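PDB 1X0U: hypothetical methylmalonyl-CoA decarboxylase alpha subunit from Sulfolobus tokodaii, which is a putative carboxyl transferase subunit of the ClpP/crotonase clan, forming a six-chain assembly, whose activity is not established. Local coordinates for residues K287-R292 and V404-S409. Numbering follows the deposited sequence.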
# COMPACT_ATOMS: atom_id res chain seq x y z
N LYS A 287 -47.54 21.14 13.82
CA LYS A 287 -47.30 21.94 15.03
C LYS A 287 -45.86 21.79 15.56
O LYS A 287 -45.35 20.67 15.71
CB LYS A 287 -48.31 21.57 16.13
CG LYS A 287 -48.16 22.39 17.41
CD LYS A 287 -49.19 21.98 18.47
CE LYS A 287 -49.02 22.79 19.74
NZ LYS A 287 -49.87 22.29 20.84
N PRO A 288 -45.19 22.91 15.89
CA PRO A 288 -43.81 22.89 16.39
C PRO A 288 -43.67 22.46 17.85
O PRO A 288 -44.62 22.47 18.62
CB PRO A 288 -43.37 24.33 16.18
CG PRO A 288 -44.61 25.09 16.53
CD PRO A 288 -45.68 24.30 15.78
N TYR A 289 -42.46 22.06 18.21
CA TYR A 289 -42.16 21.64 19.57
C TYR A 289 -40.67 21.85 19.73
O TYR A 289 -40.02 22.32 18.81
CB TYR A 289 -42.50 20.16 19.80
CG TYR A 289 -41.83 19.24 18.81
CD1 TYR A 289 -42.43 18.95 17.58
CD2 TYR A 289 -40.58 18.68 19.07
CE1 TYR A 289 -41.81 18.14 16.64
CE2 TYR A 289 -39.94 17.87 18.14
CZ TYR A 289 -40.56 17.60 16.93
OH TYR A 289 -39.92 16.82 15.98
N ASN A 290 -40.13 21.47 20.88
CA ASN A 290 -38.71 21.66 21.14
C ASN A 290 -37.86 20.42 20.84
O ASN A 290 -37.76 19.52 21.67
CB ASN A 290 -38.51 22.08 22.60
CG ASN A 290 -37.10 22.53 22.88
OD1 ASN A 290 -36.31 22.75 21.96
ND2 ASN A 290 -36.77 22.69 24.15
N MET A 291 -37.24 20.40 19.66
CA MET A 291 -36.39 19.27 19.26
C MET A 291 -35.18 19.13 20.19
O MET A 291 -34.68 18.03 20.42
CB MET A 291 -35.92 19.44 17.81
CG MET A 291 -34.93 18.37 17.30
SD MET A 291 -35.58 16.66 17.24
CE MET A 291 -34.57 15.87 18.45
N ARG A 292 -34.73 20.26 20.73
CA ARG A 292 -33.58 20.24 21.63
C ARG A 292 -33.92 19.46 22.89
O ARG A 292 -33.03 18.91 23.54
CB ARG A 292 -33.16 21.66 22.02
CG ARG A 292 -32.63 22.50 20.89
CD ARG A 292 -31.90 23.73 21.43
NE ARG A 292 -31.27 24.49 20.35
CZ ARG A 292 -31.95 25.24 19.49
NH1 ARG A 292 -33.27 25.33 19.58
NH2 ARG A 292 -31.31 25.87 18.51
N VAL A 404 -32.91 8.33 13.27
CA VAL A 404 -34.09 8.12 14.08
C VAL A 404 -35.10 9.16 13.63
O VAL A 404 -34.95 10.36 13.89
CB VAL A 404 -33.83 8.31 15.59
CG1 VAL A 404 -35.14 8.17 16.35
CG2 VAL A 404 -32.83 7.29 16.09
N ILE A 405 -36.13 8.70 12.93
CA ILE A 405 -37.17 9.57 12.43
C ILE A 405 -38.20 9.80 13.53
O ILE A 405 -38.91 8.88 13.95
CB ILE A 405 -37.82 8.94 11.18
CG1 ILE A 405 -36.75 8.77 10.10
CG2 ILE A 405 -38.99 9.80 10.71
CD1 ILE A 405 -37.22 8.15 8.80
N VAL A 406 -38.25 11.04 14.02
CA VAL A 406 -39.16 11.43 15.09
C VAL A 406 -40.56 11.68 14.55
O VAL A 406 -41.54 11.16 15.08
CB VAL A 406 -38.61 12.69 15.80
CG1 VAL A 406 -39.66 13.32 16.70
CG2 VAL A 406 -37.40 12.30 16.62
N ARG A 407 -40.66 12.47 13.49
CA ARG A 407 -41.96 12.77 12.91
C ARG A 407 -41.90 12.82 11.39
O ARG A 407 -41.65 11.80 10.75
CB ARG A 407 -42.50 14.10 13.46
CG ARG A 407 -44.01 14.31 13.22
CD ARG A 407 -44.55 15.52 13.99
NE ARG A 407 -43.91 16.77 13.59
CZ ARG A 407 -44.33 17.97 13.98
NH1 ARG A 407 -43.70 19.07 13.57
NH2 ARG A 407 -45.38 18.08 14.78
N LYS A 408 -42.13 13.99 10.81
CA LYS A 408 -42.12 14.11 9.36
C LYS A 408 -40.77 13.81 8.73
O LYS A 408 -39.72 14.03 9.33
CB LYS A 408 -42.56 15.52 8.95
CG LYS A 408 -43.99 15.87 9.38
CD LYS A 408 -44.47 17.14 8.69
CE LYS A 408 -43.54 18.32 8.95
NZ LYS A 408 -43.30 18.47 10.41
N SER A 409 -40.81 13.30 7.50
CA SER A 409 -39.62 12.98 6.73
C SER A 409 -40.12 12.90 5.30
O SER A 409 -40.46 11.82 4.81
CB SER A 409 -39.03 11.65 7.18
OG SER A 409 -37.68 11.55 6.79
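One face of the Arg407 guanidinium is met by the edge of the Tyr289 ring, with CE1 of Tyr289 3.7 Å from CZ of Arg407 and lying over the centre of the group. The two planes stand 85° apart, so the ring edge meets the flat cation almost perpendicularly in plain van der Waals contact; since the pi face of the tyrosine is turned elsewhere, this is not a cation-pi stack, and the pair is held by the polar bonds around it. At its own edge, the guanidinium holds the backbone carbonyl of Lys287: NH2 of Arg407 donates to O of Lys287 at 2.8 Å, with an N-H...O angle of 151°, and NH1 of Arg407 adds a weak bond to the same O at 3.1 Å. The arginine chain leaves with CG anti to the backbone N and bends at chi3 (61°), which turns the guanidinium under the tyrosine edge. Tyr289 runs past it in the opposite direction, and its OH comes within 3.6 Å of CG1 of Val406 on strand 401-406, a van der Waals contact in which the methyl lies obliquely to the ring. Asp368 completes the polar cluster: its carboxylate takes a hydrogen bond from OH of Tyr289 and forms salt bridges with Arg407 and Lys408. Ile294 of helix 291-298 packs on both Tyr289 and Val406. The contact thus joins the loop leading into that helix to the corner between strands 401-406 and 408-410, which belong to different sheets, in the second of the chain's two crotonase-like halves. Gripped in its plane by a carbonyl and paired with Asp368, the buried guanidinium has little freedom to rotate, and the two positive charges would probably favour the ionised form of that carboxylate.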